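Local coordinates for protein endo-1,4-beta-xylanase (Bacteroides thetaiotaomicron VPI-5482, PDB 3KST) that binds calcium and, as a member of glycosyl hydrolase family 43, probably hydrolyses glycosidic bonds in the breakdown of xylan, at residues G139-Y144 and D161-I166; K92-Y97 and I103-S108; Y85-K90 and L133-D138. One frame throughout, in Å; residues are numbered along the deposited sequence. Where two conformers were deposited one is given.

In the fold
Coming from the N terminus, the chain first enters contact 3 at Y85-K90, near the end of strand 80-87. It turns at once into K92-Y97, whose hairpin with I103-S108 makes contact 2, so this contact lies nested inside the 42-residue loop that contact 3 closes when L133-D138 arrives. Contact 1 follows in series: G139-Y144 takes over directly from L133-D138, and D161-I166 folds back on it beyond strand 152-158. Contact 2 is internal to the three-stranded sheet, contact 3 joins that sheet to the four-stranded one starting with strand 129-135, and contact 1 fastens a loop onto this second sheet. In the propeller of this family the two sheets are adjacent blades.

Contact 1: residues G139-Y144 and D161-I166; sequences GTPYLY and DDLMSI
D162 OD1, one residue ahead of the L163 that packs on P141, is gripped by two donors: the backbone N of M164, a selenomethionine, and the hydroxyl of T160 just before the segment. The M164 N to D162 OD1 bond is 3.1 Å long with 152° at the hydrogen, and it meets the oxygen from well above the carboxylate plane. This is an Asx turn, and L163, between the two bonded residues, has the left-handed backbone conformation.

The contact itself is carbon on carbon, with no hydrogen bond between G139-Y144 and D161-I166. L163 supplies one methyl, CD2, which rests 3.6 Å from P141 CB; the same CD2 is 4.0 Å from P141 CG, so it leans on the CB-CG side of the pyrrolidine ring. The two side chains cross obliquely. L163 CG lies anti to its carbonyl carbon (chi1 -48°), a setting that brings the branch round toward the proline although the CB does not itself head that way. Further along the strand, L143 CD2 approaches I166 CG2 at 4.3 Å, a looser touch.

Both P141 and L143 belong to strand 141-148, whose backbone pairs with M159 and A157 on one side and with F134 and S132 on the other; none of its bonds goes to D161-I166. L143 also packs on I103 and T131, and I166 on A157 and W124, so both partners of this second touch have further apolar neighbours.

All four touching residues are buried. Across these segments the loop between strands 152-158 and 172-175 meets strand 141-148 by apolar packing alone; its polar bonds include the Asx turn and the tie from D161 O to K90 NZ.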
loop_
_atom_site.group_PDB
_atom_site.type_symbol
_atom_site.label_atom_id
_atom_site.label_comp_id
_atom_site.label_asym_id
_atom_site.label_seq_id
_atom_site.Cartn_x
_atom_site.Cartn_y
_atom_site.Cartn_z
ATOM N N GLY A 139 -20.914 4.040 -3.824
ATOM C CA GLY A 139 -20.520 5.190 -2.995
ATOM C C GLY A 139 -20.102 4.817 -1.567
ATOM O O GLY A 139 -19.669 5.687 -0.818
ATOM N N THR A 140 -20.178 3.536 -1.213
ATOM C CA THR A 140 -19.882 3.048 0.132
ATOM C C THR A 140 -18.362 2.915 0.306
ATOM O O THR A 140 -17.728 2.193 -0.477
ATOM C CB THR A 140 -20.570 1.676 0.380
ATOM O OG1 THR A 140 -21.998 1.807 0.151
ATOM C CG2 THR A 140 -20.286 1.094 1.799
ATOM N N PRO A 141 -17.793 3.576 1.335
ATOM C CA PRO A 141 -16.345 3.457 1.614
ATOM C C PRO A 141 -16.025 2.209 2.440
ATOM O O PRO A 141 -16.749 1.919 3.393
ATOM C CB PRO A 141 -16.059 4.725 2.429
ATOM C CG PRO A 141 -17.319 4.991 3.147
ATOM C CD PRO A 141 -18.417 4.581 2.220
ATOM N N TYR A 142 -14.959 1.487 2.068
ATOM C CA TYR A 142 -14.459 0.320 2.819
ATOM C C TYR A 142 -12.990 0.533 3.143
ATOM O O TYR A 142 -12.246 1.014 2.279
ATOM C CB TYR A 142 -14.612 -0.977 2.021
ATOM C CG TYR A 142 -16.035 -1.293 1.698
ATOM C CD1 TYR A 142 -16.850 -1.952 2.615
ATOM C CD2 TYR A 142 -16.582 -0.925 0.455
ATOM C CE1 TYR A 142 -18.193 -2.250 2.302
ATOM C CE2 TYR A 142 -17.898 -1.217 0.138
ATOM C CZ TYR A 142 -18.705 -1.860 1.072
ATOM O OH TYR A 142 -19.997 -2.140 0.722
ATOM N N LEU A 143 -12.583 0.191 4.367
ATOM C CA LEU A 143 -11.177 0.239 4.792
ATOM C C LEU A 143 -10.710 -1.171 5.114
ATOM O O LEU A 143 -11.337 -1.883 5.942
ATOM C CB LEU A 143 -10.955 1.153 6.014
ATOM C CG LEU A 143 -9.481 1.480 6.333
ATOM C CD1 LEU A 143 -8.926 2.349 5.226
ATOM C CD2 LEU A 143 -9.313 2.247 7.673
ATOM N N TYR A 144 -9.628 -1.568 4.442
ATOM C CA TYR A 144 -8.926 -2.827 4.638
ATOM C C TYR A 144 -7.736 -2.483 5.526
ATOM O O TYR A 144 -7.130 -1.432 5.361
ATOM C CB TYR A 144 -8.494 -3.442 3.302
ATOM C CG TYR A 144 -9.703 -3.689 2.446
ATOM C CD1 TYR A 144 -10.262 -2.655 1.694
ATOM C CD2 TYR A 144 -10.351 -4.931 2.448
ATOM C CE1 TYR A 144 -11.440 -2.841 0.962
ATOM C CE2 TYR A 144 -11.529 -5.133 1.693
ATOM C CZ TYR A 144 -12.056 -4.081 0.952
ATOM O OH TYR A 144 -13.201 -4.235 0.215
ATOM N N ASP A 161 -19.350 8.232 6.642
ATOM C CA ASP A 161 -19.384 9.146 5.487
ATOM C C ASP A 161 -18.170 10.086 5.468
ATOM O O ASP A 161 -17.664 10.414 4.407
ATOM C CB ASP A 161 -20.666 10.031 5.493
ATOM C CG ASP A 161 -21.985 9.232 5.369
ATOM O OD1 ASP A 161 -22.049 8.191 4.675
ATOM O OD2 ASP A 161 -23.008 9.686 5.946
ATOM N N ASP A 162 -17.707 10.502 6.650
ATOM C CA ASP A 162 -16.564 11.439 6.761
ATOM C C ASP A 162 -15.189 10.769 6.608
ATOM O O ASP A 162 -14.177 11.460 6.724
ATOM C CB ASP A 162 -16.634 12.297 8.061
ATOM C CG ASP A 162 -16.504 11.488 9.367
ATOM O OD1 ASP A 162 -16.293 10.270 9.357
ATOM O OD2 ASP A 162 -16.535 12.112 10.454
ATOM N N LEU A 163 -15.152 9.438 6.439
ATOM C CA LEU A 163 -13.887 8.681 6.291
ATOM C C LEU A 163 -12.936 8.733 7.520
ATOM O O LEU A 163 -11.716 8.400 7.409
ATOM C CB LEU A 163 -13.170 9.147 4.991
ATOM C CG LEU A 163 -13.958 9.250 3.663
ATOM C CD1 LEU A 163 -13.092 9.611 2.440
ATOM C CD2 LEU A 163 -14.685 7.945 3.381
HETATM N N MSE A 164 -13.503 9.089 8.688
HETATM C CA MSE A 164 -12.781 9.299 9.929
HETATM C C MSE A 164 -12.953 8.114 10.907
HETATM O O MSE A 164 -12.188 7.964 11.833
HETATM C CB MSE A 164 -13.318 10.608 10.553
HETATM C CG MSE A 164 -12.333 11.383 11.372
HETATM SE SE MSE A 164 -11.077 12.434 10.300
HETATM C CE MSE A 164 -11.291 11.586 8.571
ATOM N N SER A 165 -13.993 7.310 10.710
ATOM C CA SER A 165 -14.287 6.184 11.606
ATOM C C SER A 165 -14.713 4.966 10.821
ATOM O O SER A 165 -15.193 5.096 9.684
ATOM C CB SER A 165 -15.469 6.544 12.509
ATOM O OG SER A 165 -15.273 7.738 13.237
ATOM N N ILE A 166 -14.536 3.800 11.437
ATOM C CA ILE A 166 -15.066 2.540 10.887
ATOM C C ILE A 166 -16.352 2.191 11.621
ATOM O O ILE A 166 -16.524 2.558 12.785
ATOM C CB ILE A 166 -14.076 1.358 10.944
ATOM C CG1 ILE A 166 -13.575 1.020 12.344
ATOM C CG2 ILE A 166 -12.862 1.645 10.063
ATOM C CD1 ILE A 166 -12.948 -0.399 12.379
#

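Contact 2: residues K92-Y97 and I103-S108; sequences KFYLFY and ICVATS
F93, L95 and Y97 are the hydrogen-bonded partners of S108, A106 and C104, giving an antiparallel ladder of six backbone bonds. The shortest is C104 N to Y97 O at 2.8 Å; A106 N to L95 O is the straightest at 168°. At the non-hydrogen-bonded pairs the CA hydrogens point to oxygens instead, as in V105 CA to L95 O at 3.3 Å.

Three CH-pi contacts follow, on both faces of the hairpin. On one, T107 CG2 stands over the Y94 ring, 3.8 Å from its centroid, and V105 CG2 sits over the F96 ring at 3.6 Å from that centroid. On the other, C104 CB lies 3.5 Å from the Y97 ring centroid, with SG oblique to the ring. Y97 holds its CG between backbone N and carbonyl carbon (chi1 61°), which swings the ring across the neighbouring strand; its OH bonds S73 OG.

F96 lies close to the calcium ligand E83. The pair is a beta hairpin of the middle strand and one edge strand of a three-stranded antiparallel sheet, consistent with a blade of the five-bladed GH43 beta-propeller.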
loop_
_atom_site.group_PDB
_atom_site.type_symbol
_atom_site.label_atom_id
_atom_site.label_comp_id
_atom_site.label_asym_id
_atom_site.label_seq_id
_atom_site.Cartn_x
_atom_site.Cartn_y
_atom_site.Cartn_z
ATOM N N LYS A 92 -10.701 16.924 -1.772
ATOM C CA LYS A 92 -9.566 17.010 -0.856
ATOM C C LYS A 92 -8.782 15.675 -0.874
ATOM O O LYS A 92 -9.353 14.619 -1.180
ATOM C CB LYS A 92 -10.131 17.265 0.547
ATOM C CG LYS A 92 -9.189 17.832 1.582
ATOM C CD LYS A 92 -9.882 18.178 2.915
ATOM C CE LYS A 92 -10.994 19.237 2.774
ATOM N NZ LYS A 92 -11.563 19.611 4.096
ATOM N N PHE A 93 -7.501 15.742 -0.523
ATOM C CA PHE A 93 -6.637 14.553 -0.435
ATOM C C PHE A 93 -6.703 13.935 0.972
ATOM O O PHE A 93 -6.681 14.646 1.976
ATOM C CB PHE A 93 -5.192 14.898 -0.819
ATOM C CG PHE A 93 -5.073 15.426 -2.216
ATOM C CD1 PHE A 93 -5.293 16.782 -2.478
ATOM C CD2 PHE A 93 -4.790 14.565 -3.279
ATOM C CE1 PHE A 93 -5.208 17.280 -3.769
ATOM C CE2 PHE A 93 -4.722 15.063 -4.587
ATOM C CZ PHE A 93 -4.926 16.419 -4.823
ATOM N N TYR A 94 -6.781 12.605 1.040
ATOM C CA TYR A 94 -6.789 11.857 2.295
ATOM C C TYR A 94 -5.577 10.926 2.343
ATOM O O TYR A 94 -5.330 10.197 1.379
ATOM C CB TYR A 94 -8.095 11.055 2.438
ATOM C CG TYR A 94 -9.294 11.928 2.825
ATOM C CD1 TYR A 94 -9.758 12.944 1.973
ATOM C CD2 TYR A 94 -9.952 11.768 4.056
ATOM C CE1 TYR A 94 -10.837 13.763 2.339
ATOM C CE2 TYR A 94 -11.059 12.576 4.411
ATOM C CZ TYR A 94 -11.494 13.562 3.528
ATOM O OH TYR A 94 -12.540 14.395 3.822
ATOM N N LEU A 95 -4.801 11.020 3.431
ATOM C CA LEU A 95 -3.672 10.151 3.711
ATOM C C LEU A 95 -4.081 9.177 4.829
ATOM O O LEU A 95 -4.353 9.602 5.948
ATOM C CB LEU A 95 -2.451 10.970 4.167
ATOM C CG LEU A 95 -1.268 10.270 4.839
ATOM C CD1 LEU A 95 -0.728 9.245 3.886
ATOM C CD2 LEU A 95 -0.225 11.294 5.343
ATOM N N PHE A 96 -4.096 7.883 4.513
ATOM C CA PHE A 96 -4.402 6.820 5.463
ATOM C C PHE A 96 -3.069 6.150 5.803
ATOM O O PHE A 96 -2.284 5.848 4.920
ATOM C CB PHE A 96 -5.395 5.832 4.873
ATOM C CG PHE A 96 -6.801 6.319 4.934
ATOM C CD1 PHE A 96 -7.283 7.250 4.010
ATOM C CD2 PHE A 96 -7.629 5.922 5.976
ATOM C CE1 PHE A 96 -8.617 7.721 4.124
ATOM C CE2 PHE A 96 -8.928 6.385 6.072
ATOM C CZ PHE A 96 -9.418 7.275 5.155
ATOM N N TYR A 97 -2.827 5.898 7.079
ATOM C CA TYR A 97 -1.503 5.416 7.502
ATOM C C TYR A 97 -1.526 4.750 8.864
ATOM O O TYR A 97 -2.558 4.742 9.523
ATOM C CB TYR A 97 -0.545 6.604 7.527
ATOM C CG TYR A 97 -0.914 7.715 8.493
ATOM C CD1 TYR A 97 -1.904 8.670 8.174
ATOM C CD2 TYR A 97 -0.274 7.830 9.725
ATOM C CE1 TYR A 97 -2.253 9.723 9.075
ATOM C CE2 TYR A 97 -0.595 8.899 10.645
ATOM C CZ TYR A 97 -1.589 9.837 10.298
ATOM O OH TYR A 97 -1.909 10.860 11.174
ATOM N N ILE A 103 -4.165 2.749 13.268
ATOM C CA ILE A 103 -4.510 3.311 11.950
ATOM C C ILE A 103 -5.088 4.711 12.097
ATOM O O ILE A 103 -5.900 4.953 12.991
ATOM C CB ILE A 103 -5.423 2.402 11.133
ATOM C CG1 ILE A 103 -6.721 2.030 11.869
ATOM C CG2 ILE A 103 -4.653 1.111 10.828
ATOM C CD1 ILE A 103 -7.721 1.294 11.009
ATOM N N CYS A 104 -4.687 5.580 11.179
ATOM C CA CYS A 104 -4.963 7.007 11.210
ATOM C C CYS A 104 -5.248 7.600 9.856
ATOM O O CYS A 104 -4.846 7.053 8.815
ATOM C CB CYS A 104 -3.713 7.731 11.737
ATOM S SG CYS A 104 -3.134 7.274 13.367
ATOM N N VAL A 105 -5.874 8.782 9.880
ATOM C CA VAL A 105 -6.166 9.514 8.662
ATOM C C VAL A 105 -5.923 11.007 8.870
ATOM O O VAL A 105 -6.307 11.565 9.918
ATOM C CB VAL A 105 -7.621 9.231 8.128
ATOM C CG1 VAL A 105 -8.686 9.580 9.159
ATOM C CG2 VAL A 105 -7.887 9.949 6.790
ATOM N N ALA A 106 -5.261 11.604 7.879
ATOM C CA ALA A 106 -4.961 13.034 7.803
ATOM C C ALA A 106 -5.428 13.534 6.454
ATOM O O ALA A 106 -5.728 12.741 5.548
ATOM C CB ALA A 106 -3.437 13.284 7.970
ATOM N N THR A 107 -5.572 14.851 6.328
ATOM C CA THR A 107 -5.985 15.447 5.072
ATOM C C THR A 107 -5.067 16.592 4.630
ATOM O O THR A 107 -4.359 17.198 5.436
ATOM C CB THR A 107 -7.479 15.952 5.083
ATOM O OG1 THR A 107 -7.598 17.170 5.829
ATOM C CG2 THR A 107 -8.436 14.923 5.654
ATOM N N SER A 108 -5.158 16.885 3.340
ATOM C CA SER A 108 -4.430 17.969 2.678
ATOM C C SER A 108 -5.229 18.506 1.509
ATOM O O SER A 108 -6.012 17.798 0.893
ATOM C CB SER A 108 -3.083 17.452 2.163
ATOM O OG SER A 108 -2.306 18.438 1.456
#

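Contact 3: residues Y85-K90 and L133-D138; sequences YYVESK and LFIDDD
Y85 reaches across to L133 with both its hydroxyl and its ring. L133 N donates to Y85 OH over 2.9 Å, and at 175° the bond is practically straight. The leucine side chain crosses the ring at a slant: L133 CB comes to 3.5 Å from Y85 CE2, and L133 CD2 is 3.8 Å from Y85 CD2. The L133 CG stands anti to the backbone N (chi1 -179°), which sets its CD2 near CD2 of the tyrosine. Two residues further along each strand, V87 and I135 add a looser apolar touch, somewhat uncertain because V87 was modelled in two conformers.

Around this first shell, F96 packs against both Y85 and L133 and so fills in beside the pair, while the ring of Y28 meets that of Y85 at a steep angle. M159 also packs on L133. Beyond the contact, D136 and D137 both form salt bridges with K196, tying the far end of L133-D138 to strand 189-197.

Y85 OH has a second partner, E83 OE1, and E83 with H251 is a ligand of the calcium ion. Since L133 N uses the hydroxyl as an acceptor, the tyrosine probably gives its own hydrogen to the carboxylate. That makes Y85 a second-shell residue of the metal site: a straight bond from one blade fixes its hydroxyl, the ring is packed in place by L133, and the hydroxyl in turn would help hold the calcium-binding carboxylate of E83 in position.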
loop_
_atom_site.group_PDB
_atom_site.type_symbol
_atom_site.label_atom_id
_atom_site.label_comp_id
_atom_site.label_asym_id
_atom_site.label_seq_id
_atom_site.Cartn_x
_atom_site.Cartn_y
_atom_site.Cartn_z
ATOM N N TYR A 85 -5.228 9.428 -1.464
ATOM C CA TYR A 85 -6.305 9.413 -2.423
ATOM C C TYR A 85 -6.967 10.782 -2.514
ATOM O O TYR A 85 -7.233 11.421 -1.489
ATOM C CB TYR A 85 -7.414 8.418 -2.023
ATOM C CG TYR A 85 -6.962 7.160 -1.365
ATOM C CD1 TYR A 85 -6.454 6.088 -2.108
ATOM C CD2 TYR A 85 -7.023 7.035 0.025
ATOM C CE1 TYR A 85 -6.055 4.921 -1.479
ATOM C CE2 TYR A 85 -6.621 5.910 0.646
ATOM C CZ TYR A 85 -6.117 4.847 -0.099
ATOM O OH TYR A 85 -5.721 3.725 0.547
ATOM N N TYR A 86 -7.279 11.199 -3.742
ATOM C CA TYR A 86 -8.041 12.412 -3.966
ATOM C C TYR A 86 -9.472 11.897 -3.941
ATOM O O TYR A 86 -9.833 11.075 -4.785
ATOM C CB TYR A 86 -7.736 13.078 -5.301
ATOM C CG TYR A 86 -8.644 14.274 -5.515
ATOM C CD1 TYR A 86 -8.480 15.442 -4.777
ATOM C CD2 TYR A 86 -9.689 14.211 -6.437
ATOM C CE1 TYR A 86 -9.377 16.557 -4.953
ATOM C CE2 TYR A 86 -10.568 15.302 -6.633
ATOM C CZ TYR A 86 -10.399 16.463 -5.908
ATOM O OH TYR A 86 -11.294 17.487 -6.131
ATOM N N VAL A 87 -10.235 12.332 -2.939
ATOM C CA VAL A 87 -11.633 11.907 -2.799
ATOM C C VAL A 87 -12.543 12.954 -3.471
ATOM O O VAL A 87 -12.704 14.085 -2.983
ATOM C CB VAL A 87 -12.013 11.600 -1.339
ATOM C CG1 VAL A 87 -11.191 10.411 -0.811
ATOM C CG2 VAL A 87 -11.808 12.786 -0.469
ATOM N N GLU A 88 -13.125 12.553 -4.609
ATOM C CA GLU A 88 -13.997 13.410 -5.443
ATOM C C GLU A 88 -15.176 14.000 -4.663
ATOM O O GLU A 88 -15.491 15.193 -4.827
ATOM C CB GLU A 88 -14.502 12.654 -6.691
ATOM C CG GLU A 88 -14.830 13.562 -7.867
ATOM C CD GLU A 88 -13.586 14.206 -8.487
ATOM O OE1 GLU A 88 -12.570 13.498 -8.693
ATOM O OE2 GLU A 88 -13.617 15.420 -8.788
ATOM N N SER A 89 -15.794 13.140 -3.840
ATOM C CA SER A 89 -16.876 13.472 -2.888
ATOM C C SER A 89 -16.541 14.662 -1.987
ATOM O O SER A 89 -17.386 15.537 -1.793
ATOM C CB SER A 89 -17.164 12.244 -1.988
ATOM O OG SER A 89 -18.145 12.514 -1.001
ATOM N N LYS A 90 -15.303 14.694 -1.471
ATOM C CA LYS A 90 -14.832 15.734 -0.527
ATOM C C LYS A 90 -13.958 16.844 -1.118
ATOM O O LYS A 90 -13.645 17.799 -0.402
ATOM C CB LYS A 90 -14.023 15.098 0.616
ATOM C CG LYS A 90 -14.555 13.792 1.189
ATOM C CD LYS A 90 -15.896 13.963 1.817
ATOM C CE LYS A 90 -16.315 12.712 2.524
ATOM N NZ LYS A 90 -17.573 12.962 3.221
ATOM N N LEU A 133 -7.927 2.063 1.497
ATOM C CA LEU A 133 -9.311 2.474 1.244
ATOM C C LEU A 133 -9.800 2.036 -0.138
ATOM O O LEU A 133 -9.077 2.079 -1.141
ATOM C CB LEU A 133 -9.453 4.004 1.339
ATOM C CG LEU A 133 -10.829 4.667 1.138
ATOM C CD1 LEU A 133 -11.817 4.332 2.287
ATOM C CD2 LEU A 133 -10.625 6.153 1.028
ATOM N N PHE A 134 -11.078 1.675 -0.175
ATOM C CA PHE A 134 -11.792 1.357 -1.404
ATOM C C PHE A 134 -13.201 1.951 -1.344
ATOM O O PHE A 134 -13.938 1.683 -0.405
ATOM C CB PHE A 134 -11.912 -0.132 -1.582
ATOM C CG PHE A 134 -12.779 -0.515 -2.760
ATOM C CD1 PHE A 134 -12.378 -0.203 -4.051
ATOM C CD2 PHE A 134 -14.016 -1.146 -2.555
ATOM C CE1 PHE A 134 -13.190 -0.535 -5.157
ATOM C CE2 PHE A 134 -14.837 -1.486 -3.633
ATOM C CZ PHE A 134 -14.425 -1.183 -4.937
ATOM N N ILE A 135 -13.571 2.742 -2.350
ATOM C CA ILE A 135 -14.911 3.350 -2.430
ATOM C C ILE A 135 -15.598 2.675 -3.613
ATOM O O ILE A 135 -15.178 2.845 -4.746
ATOM C CB ILE A 135 -14.875 4.893 -2.597
ATOM C CG1 ILE A 135 -14.206 5.529 -1.374
ATOM C CG2 ILE A 135 -16.315 5.467 -2.700
ATOM C CD1 ILE A 135 -13.932 7.055 -1.516
ATOM N N ASP A 136 -16.681 1.958 -3.340
ATOM C CA ASP A 136 -17.340 1.137 -4.359
ATOM C C ASP A 136 -18.195 2.009 -5.297
ATOM O O ASP A 136 -18.410 3.186 -5.044
ATOM C CB ASP A 136 -18.197 0.048 -3.662
ATOM C CG ASP A 136 -18.397 -1.197 -4.500
ATOM O OD1 ASP A 136 -17.965 -1.236 -5.678
ATOM O OD2 ASP A 136 -19.031 -2.139 -3.994
ATOM N N ASP A 137 -18.668 1.397 -6.379
ATOM C CA ASP A 137 -19.566 2.033 -7.359
ATOM C C ASP A 137 -20.853 2.602 -6.714
ATOM O O ASP A 137 -21.403 3.589 -7.203
ATOM C CB ASP A 137 -19.865 1.045 -8.478
ATOM C CG ASP A 137 -18.611 0.641 -9.245
ATOM O OD1 ASP A 137 -17.719 1.495 -9.463
ATOM O OD2 ASP A 137 -18.500 -0.531 -9.608
ATOM N N ASP A 138 -21.282 1.949 -5.629
ATOM C CA ASP A 138 -22.391 2.292 -4.715
ATOM C C ASP A 138 -22.181 3.626 -3.953
ATOM O O ASP A 138 -23.124 4.220 -3.407
ATOM C CB ASP A 138 -22.388 1.122 -3.692
ATOM C CG ASP A 138 -23.522 1.117 -2.720
ATOM O OD1 ASP A 138 -24.466 1.916 -2.779
ATOM O OD2 ASP A 138 -23.435 0.221 -1.871
#